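Local structure of brefeldin A esterase (Bacillus subtilis, 1JKM) at residues 93-98 against 168-173; 205-210 against 286-291. The protein is a serine esterase of the alpha/beta hydrolase family that degrades brefeldin A and is a bacterial homologue of human hormone-sensitive lipase. All blocks are in the same frame, centred on the assembly; numbering follows the deposited sequence.

Contact 1: residues 93-98 against 168-173; sequences NEITLH and CLAAVL
Leu97 reaches from its strand onto the methyl group of Ala171, its CD2 lying 3.8 Å from Ala171 CB. This is helix-on-sheet packing of the alpha/beta hydrolase fold: strand 94-102, second in the order across the mixed eight-stranded sheet and antiparallel to both neighbours, lies under helix 163-177. Side chains alternate along a strand, so Ile95 and Leu97 both start out toward the helix. Ile95 makes the second, looser touch, with CD1 4.2 Å from Ala170 CB. Both contacts are purely apolar, and the branched residues of the strand supply the reach. On the helix, two successive alanines offer one carbon each, which lets the backbone come near: the CA atoms of Leu97 and Ala171 are 7.8 Å apart. In Leu97, CG stands anti to the carbonyl carbon (chi1 -56°); chi2 of -179° extends CD1 away from CA, and it is the other methyl, CD2, that meets the alanine. The same leucine touches Val145 and Ala171 touches Val147, both of strand 143-147, so the neighbouring strand shares in this buried layer. Cys168 and Val172 lie on another side of the helix and pack on helix 194-208. The strand is held in the sheet by backbone bonds, Ile95 and Leu97 pairing with Ile87 and Glu85 on one side, Thr96 and His98 with Asp148 and Met146 on the other. At the polar start of the segment, the amide of Asn93 spans two partners: ND2 is hydrogen-bonded to Asp167 OD1, next to Cys168, and OD1 to Asp91 N.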
ATOM      1  N   ASN B  93      17.340  38.223  13.832  1.00 40.79           N
ATOM      2  CA  ASN B  93      16.005  37.635  13.854  1.00 39.80           C
ATOM      3  C   ASN B  93      15.827  36.635  14.980  1.00 40.07           C
ATOM      4  O   ASN B  93      16.751  35.920  15.384  1.00 39.07           O
ATOM      5  CB  ASN B  93      15.741  37.020  12.478  1.00 44.65           C
ATOM      6  CG  ASN B  93      16.822  36.055  12.014  1.00 42.98           C
ATOM      7  OD1 ASN B  93      18.001  36.419  11.972  1.00 42.37           O
ATOM      8  ND2 ASN B  93      16.410  34.837  11.657  1.00 36.51           N
ATOM      9  N   GLU B  94      14.635  36.581  15.576  1.00 41.17           N
ATOM     10  CA  GLU B  94      14.355  35.579  16.605  1.00 43.72           C
ATOM     11  C   GLU B  94      14.071  34.220  15.957  1.00 39.38           C
ATOM     12  O   GLU B  94      13.353  34.141  14.963  1.00 37.45           O
ATOM     13  CB  GLU B  94      13.183  35.977  17.507  1.00 56.39           C
ATOM     14  CG  GLU B  94      13.607  36.688  18.785  1.00 66.45           C
ATOM     15  CD  GLU B  94      12.477  37.464  19.440  1.00 71.26           C
ATOM     16  OE1 GLU B  94      11.351  36.927  19.536  1.00 75.10           O
ATOM     17  OE2 GLU B  94      12.716  38.618  19.863  1.00 73.92           O
ATOM     18  N   ILE B  95      14.781  33.208  16.447  1.00 38.37           N
ATOM     19  CA  ILE B  95      14.561  31.852  15.893  1.00 35.12           C
ATOM     20  C   ILE B  95      13.948  30.978  16.975  1.00 32.55           C
ATOM     21  O   ILE B  95      14.563  30.724  18.017  1.00 33.93           O
ATOM     22  CB  ILE B  95      15.845  31.237  15.320  1.00 34.47           C
ATOM     23  CG1 ILE B  95      16.450  32.054  14.171  1.00 34.83           C
ATOM     24  CG2 ILE B  95      15.521  29.830  14.782  1.00 38.07           C
ATOM     25  CD1 ILE B  95      17.838  31.618  13.774  1.00 37.41           C
ATOM     26  N   THR B  96      12.706  30.506  16.779  1.00 32.05           N
ATOM     27  CA  THR B  96      12.165  29.593  17.800  1.00 31.49           C
ATOM     28  C   THR B  96      12.723  28.186  17.618  1.00 32.22           C
ATOM     29  O   THR B  96      12.751  27.677  16.512  1.00 28.86           O
ATOM     30  CB  THR B  96      10.628  29.524  17.731  1.00 36.57           C
ATOM     31  OG1 THR B  96      10.160  30.878  17.718  1.00 43.97           O
ATOM     32  CG2 THR B  96      10.058  28.760  18.908  1.00 34.08           C
ATOM     33  N   LEU B  97      13.151  27.572  18.709  1.00 34.99           N
ATOM     34  CA  LEU B  97      13.463  26.150  18.736  1.00 33.13           C
ATOM     35  C   LEU B  97      12.389  25.432  19.546  1.00 33.18           C
ATOM     36  O   LEU B  97      12.079  25.858  20.662  1.00 32.13           O
ATOM     37  CB  LEU B  97      14.830  25.884  19.350  1.00 37.66           C
ATOM     38  CG  LEU B  97      16.050  26.583  18.751  1.00 35.07           C
ATOM     39  CD1 LEU B  97      17.301  26.140  19.504  1.00 34.76           C
ATOM     40  CD2 LEU B  97      16.220  26.327  17.267  1.00 36.98           C
ATOM     41  N   HIS B  98      11.857  24.355  18.974  1.00 30.21           N
ATOM     42  CA  HIS B  98      10.872  23.535  19.683  1.00 31.49           C
ATOM     43  C   HIS B  98      11.492  22.216  20.127  1.00 32.27           C
ATOM     44  O   HIS B  98      11.983  21.477  19.259  1.00 31.50           O
ATOM     45  CB  HIS B  98       9.715  23.226  18.741  1.00 33.86           C
ATOM     46  CG  HIS B  98       8.885  24.380  18.288  1.00 36.30           C
ATOM     47  ND1 HIS B  98       9.114  25.054  17.112  1.00 42.43           N
ATOM     48  CD2 HIS B  98       7.795  24.964  18.853  1.00 36.99           C
ATOM     49  CE1 HIS B  98       8.224  26.014  16.963  1.00 39.21           C
ATOM     50  NE2 HIS B  98       7.407  25.979  18.008  1.00 42.49           N
ATOM     51  N   CYS B 168      19.352  27.752  10.115  1.00 31.96           N
ATOM     52  CA  CYS B 168      19.614  26.373  10.540  1.00 28.61           C
ATOM     53  C   CYS B 168      21.024  26.212  11.112  1.00 28.43           C
ATOM     54  O   CYS B 168      21.198  25.610  12.164  1.00 27.01           O
ATOM     55  CB  CYS B 168      19.412  25.410   9.355  1.00 31.01           C
ATOM     56  SG  CYS B 168      17.697  25.275   8.726  1.00 28.98           S
ATOM     57  N   LEU B 169      22.054  26.748  10.439  1.00 30.03           N
ATOM     58  CA  LEU B 169      23.398  26.808  11.005  1.00 31.55           C
ATOM     59  C   LEU B 169      23.442  27.479  12.367  1.00 30.28           C
ATOM     60  O   LEU B 169      24.015  26.904  13.296  1.00 30.49           O
ATOM     61  CB  LEU B 169      24.367  27.513  10.054  1.00 38.34           C
ATOM     62  CG  LEU B 169      25.883  27.447  10.213  1.00 42.43           C
ATOM     63  CD1 LEU B 169      26.385  28.503  11.183  1.00 48.64           C
ATOM     64  CD2 LEU B 169      26.373  26.077  10.658  1.00 40.08           C
ATOM     65  N   ALA B 170      22.883  28.689  12.545  1.00 32.32           N
ATOM     66  CA  ALA B 170      22.788  29.243  13.908  1.00 32.29           C
ATOM     67  C   ALA B 170      22.273  28.252  14.938  1.00 33.43           C
ATOM     68  O   ALA B 170      22.813  28.105  16.056  1.00 30.00           O
ATOM     69  CB  ALA B 170      21.920  30.500  13.891  1.00 32.41           C
ATOM     70  N   ALA B 171      21.151  27.577  14.647  1.00 27.59           N
ATOM     71  CA  ALA B 171      20.569  26.629  15.599  1.00 26.05           C
ATOM     72  C   ALA B 171      21.465  25.433  15.887  1.00 25.96           C
ATOM     73  O   ALA B 171      21.601  25.030  17.043  1.00 28.32           O
ATOM     74  CB  ALA B 171      19.244  26.124  14.996  1.00 28.02           C
ATOM     75  N   VAL B 172      22.110  24.870  14.859  1.00 27.76           N
ATOM     76  CA  VAL B 172      23.023  23.739  15.086  1.00 31.46           C
ATOM     77  C   VAL B 172      24.171  24.150  16.000  1.00 31.75           C
ATOM     78  O   VAL B 172      24.445  23.462  16.974  1.00 30.35           O
ATOM     79  CB  VAL B 172      23.542  23.139  13.759  1.00 32.12           C
ATOM     80  CG1 VAL B 172      24.764  22.251  13.925  1.00 31.08           C
ATOM     81  CG2 VAL B 172      22.441  22.315  13.085  1.00 26.88           C
ATOM     82  N   LEU B 173      24.816  25.285  15.733  1.00 34.11           N
ATOM     83  CA  LEU B 173      25.869  25.783  16.623  1.00 34.65           C
ATOM     84  C   LEU B 173      25.409  26.073  18.035  1.00 35.02           C
ATOM     85  O   LEU B 173      26.036  25.642  19.015  1.00 35.66           O
ATOM     86  CB  LEU B 173      26.463  27.065  16.023  1.00 40.15           C
ATOM     87  CG  LEU B 173      27.125  26.940  14.658  1.00 41.06           C
ATOM     88  CD1 LEU B 173      27.711  28.285  14.243  1.00 34.12           C
ATOM     89  CD2 LEU B 173      28.196  25.851  14.649  1.00 42.15           C
TER

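Contact 2: residues 205-210 against 286-291; sequences LAKRRG and RGLPPF
Lys207 meets the 286-291 loop with both its aliphatic stem and its amine. The close apolar part is the stem against buried Leu288, where Lys207 CD lies 4.0 Å from Leu288 CD2 and the two side chains cross at about a right angle. Leucine suits this place because its other contacts are also apolar or partly so: it packs on Thr203 and Leu204 of helix 194-208 and on Leu312 of helix 302-314. Within the alpha/beta hydrolase fold, the contact joins the C-terminal end of helix 194-208 to the loop leading into the parallel strand 291-296. That helix finishes in a Schellman motif, with Gly210, at positive phi, as its C-prime residue. Toward solvent the contact thins to a single hydrogen bond, from Lys207 NZ to Arg286 O at 2.9 Å. The ammonium lies in the carbonyl plane, with a C=O...N angle of 157°. CG of Lys207 sits anti to its own nitrogen (chi1 -175°), which sends the stem on toward the loop, and the bends at chi3 and chi4 then bring NZ to the oxygen. A weak second bond joins NZ to Glu284 O, so the amine meets two carbonyls around the end of helix 282-285. The exposed Arg286 side chain leads away from Lys207, and its NH1 forms a salt bridge with Asp283 OD1.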
ATOM      1  N   LEU B 205      28.164  24.231   4.996  1.00 28.18           N
ATOM      2  CA  LEU B 205      28.445  25.548   5.519  1.00 33.68           C
ATOM      3  C   LEU B 205      29.214  25.490   6.824  1.00 34.05           C
ATOM      4  O   LEU B 205      30.236  26.185   6.964  1.00 35.46           O
ATOM      5  CB  LEU B 205      27.174  26.357   5.735  1.00 40.20           C
ATOM      6  CG  LEU B 205      27.001  27.750   5.139  1.00 44.11           C
ATOM      7  CD1 LEU B 205      26.337  28.655   6.172  1.00 45.64           C
ATOM      8  CD2 LEU B 205      28.267  28.397   4.612  1.00 37.99           C
ATOM      9  N   ALA B 206      28.852  24.616   7.754  1.00 30.45           N
ATOM     10  CA  ALA B 206      29.639  24.401   8.944  1.00 30.38           C
ATOM     11  C   ALA B 206      31.074  24.010   8.571  1.00 32.65           C
ATOM     12  O   ALA B 206      31.985  24.578   9.187  1.00 34.94           O
ATOM     13  CB  ALA B 206      29.025  23.374   9.885  1.00 29.91           C
ATOM     14  N   LYS B 207      31.280  23.136   7.588  1.00 30.10           N
ATOM     15  CA  LYS B 207      32.621  22.800   7.164  1.00 31.85           C
ATOM     16  C   LYS B 207      33.416  24.010   6.631  1.00 35.04           C
ATOM     17  O   LYS B 207      34.618  24.115   6.868  1.00 32.38           O
ATOM     18  CB  LYS B 207      32.634  21.723   6.087  1.00 29.12           C
ATOM     19  CG  LYS B 207      34.040  21.277   5.709  1.00 33.10           C
ATOM     20  CD  LYS B 207      34.043  19.993   4.897  1.00 42.32           C
ATOM     21  CE  LYS B 207      34.448  20.267   3.461  1.00 42.80           C
ATOM     22  NZ  LYS B 207      35.519  19.358   2.989  1.00 39.14           N
ATOM     23  N   ARG B 208      32.774  24.851   5.834  1.00 33.47           N
ATOM     24  CA  ARG B 208      33.417  26.043   5.314  1.00 38.03           C
ATOM     25  C   ARG B 208      33.817  27.008   6.421  1.00 38.89           C
ATOM     26  O   ARG B 208      34.927  27.550   6.369  1.00 42.95           O
ATOM     27  CB  ARG B 208      32.483  26.755   4.342  1.00 34.78           C
ATOM     28  CG  ARG B 208      32.417  25.970   3.045  1.00 34.88           C
ATOM     29  CD  ARG B 208      31.635  26.819   2.037  1.00 36.37           C
ATOM     30  NE  ARG B 208      31.602  26.065   0.781  1.00 38.73           N
ATOM     31  CZ  ARG B 208      31.054  26.608  -0.292  1.00 38.20           C
ATOM     32  NH1 ARG B 208      30.554  27.834  -0.166  1.00 39.93           N
ATOM     33  NH2 ARG B 208      31.043  25.878  -1.387  1.00 36.14           N
ATOM     34  N   ARG B 209      33.031  27.095   7.478  1.00 36.59           N
ATOM     35  CA  ARG B 209      33.263  28.051   8.539  1.00 34.76           C
ATOM     36  C   ARG B 209      34.068  27.439   9.667  1.00 35.80           C
ATOM     37  O   ARG B 209      34.138  28.033  10.737  1.00 37.89           O
ATOM     38  CB  ARG B 209      31.927  28.623   9.029  1.00 34.46           C
ATOM     39  CG  ARG B 209      31.197  29.290   7.863  1.00 35.59           C
ATOM     40  CD  ARG B 209      30.238  30.376   8.330  1.00 33.85           C
ATOM     41  NE  ARG B 209      29.628  31.023   7.153  1.00 35.31           N
ATOM     42  CZ  ARG B 209      28.367  31.472   7.176  1.00 37.89           C
ATOM     43  NH1 ARG B 209      27.611  31.352   8.265  1.00 30.39           N
ATOM     44  NH2 ARG B 209      27.892  32.033   6.079  1.00 32.79           N
ATOM     45  N   GLY B 210      34.627  26.245   9.486  1.00 34.85           N
ATOM     46  CA  GLY B 210      35.459  25.620  10.494  1.00 33.25           C
ATOM     47  C   GLY B 210      34.717  25.041  11.672  1.00 36.82           C
ATOM     48  O   GLY B 210      35.354  24.884  12.726  1.00 35.91           O
ATOM     49  N   ARG B 286      34.644  15.484   0.793  1.00 31.32           N
ATOM     50  CA  ARG B 286      35.695  14.861   1.591  1.00 29.51           C
ATOM     51  C   ARG B 286      35.704  15.291   3.024  1.00 27.37           C
ATOM     52  O   ARG B 286      35.559  16.471   3.352  1.00 30.82           O
ATOM     53  CB  ARG B 286      37.019  15.175   0.840  1.00 35.88           C
ATOM     54  CG  ARG B 286      37.903  13.969   0.607  1.00 48.77           C
ATOM     55  CD  ARG B 286      38.663  13.996  -0.706  1.00 56.37           C
ATOM     56  NE  ARG B 286      38.165  13.002  -1.649  1.00 64.62           N
ATOM     57  CZ  ARG B 286      38.229  12.998  -2.971  1.00 69.59           C
ATOM     58  NH1 ARG B 286      38.814  13.993  -3.635  1.00 72.29           N
ATOM     59  NH2 ARG B 286      37.704  11.989  -3.670  1.00 69.66           N
ATOM     60  N   GLY B 287      35.853  14.358   3.983  1.00 24.49           N
ATOM     61  CA  GLY B 287      35.921  14.650   5.402  1.00 22.73           C
ATOM     62  C   GLY B 287      34.617  14.866   6.160  1.00 24.06           C
ATOM     63  O   GLY B 287      34.589  15.071   7.370  1.00 24.71           O
ATOM     64  N   LEU B 288      33.466  14.790   5.483  1.00 26.83           N
ATOM     65  CA  LEU B 288      32.176  14.851   6.204  1.00 24.37           C
ATOM     66  C   LEU B 288      31.995  13.682   7.159  1.00 22.88           C
ATOM     67  O   LEU B 288      32.540  12.593   6.967  1.00 26.92           O
ATOM     68  CB  LEU B 288      31.097  14.888   5.116  1.00 29.62           C
ATOM     69  CG  LEU B 288      31.053  16.129   4.234  1.00 35.07           C
ATOM     70  CD1 LEU B 288      29.891  16.092   3.252  1.00 37.65           C
ATOM     71  CD2 LEU B 288      30.957  17.418   5.075  1.00 35.25           C
ATOM     72  N   PRO B 289      31.171  13.837   8.181  1.00 23.27           N
ATOM     73  CA  PRO B 289      30.790  12.783   9.093  1.00 22.48           C
ATOM     74  C   PRO B 289      29.749  11.849   8.409  1.00 21.12           C
ATOM     75  O   PRO B 289      29.367  12.049   7.265  1.00 19.40           O
ATOM     76  CB  PRO B 289      30.179  13.508  10.270  1.00 22.32           C
ATOM     77  CG  PRO B 289      29.560  14.726   9.645  1.00 26.05           C
ATOM     78  CD  PRO B 289      30.336  15.036   8.417  1.00 23.69           C
ATOM     79  N   PRO B 290      29.493  10.772   9.085  1.00 20.59           N
ATOM     80  CA  PRO B 290      28.684   9.667   8.465  1.00 22.00           C
ATOM     81  C   PRO B 290      27.333  10.181   8.028  1.00 19.89           C
ATOM     82  O   PRO B 290      26.742  10.969   8.757  1.00 19.65           O
ATOM     83  CB  PRO B 290      28.576   8.640   9.564  1.00 21.71           C
ATOM     84  CG  PRO B 290      29.899   8.874  10.301  1.00 23.21           C
ATOM     85  CD  PRO B 290      29.870  10.398  10.462  1.00 20.47           C
ATOM     86  N   PHE B 291      26.835   9.656   6.911  1.00 20.89           N
ATOM     87  CA  PHE B 291      25.586  10.062   6.320  1.00 17.61           C
ATOM     88  C   PHE B 291      24.651   8.819   6.187  1.00 18.64           C
ATOM     89  O   PHE B 291      25.171   7.753   5.862  1.00 17.91           O
ATOM     90  CB  PHE B 291      25.862  10.547   4.892  1.00 20.64           C
ATOM     91  CG  PHE B 291      25.895  12.053   4.774  1.00 25.43           C
ATOM     92  CD1 PHE B 291      26.936  12.779   5.314  1.00 25.28           C
ATOM     93  CD2 PHE B 291      24.852  12.710   4.137  1.00 21.61           C
ATOM     94  CE1 PHE B 291      26.939  14.163   5.195  1.00 28.66           C
ATOM     95  CE2 PHE B 291      24.844  14.087   4.010  1.00 28.14           C
ATOM     96  CZ  PHE B 291      25.904  14.800   4.545  1.00 22.50           C
TER

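Helix 163-177 and helix 194-208 connect the two sites, whose centres are about 19 Å apart. Leu169, in the helical segment of contact 1, packs with its CD2 3.9 Å from Ala206 CB in contact 2, and it also meets Leu205. Contact 1 is buried and wholly apolar, with small helix residues set against larger strand residues. Contact 2 is only partly buried: a helix end meets a loop, and a long lysine supplies both hydrocarbon packing and a polar grip. The helices differ, and so do their partners: contact 1 meets an antiparallel strand near one edge of the sheet, contact 2 the loop that leads into a parallel strand near the other.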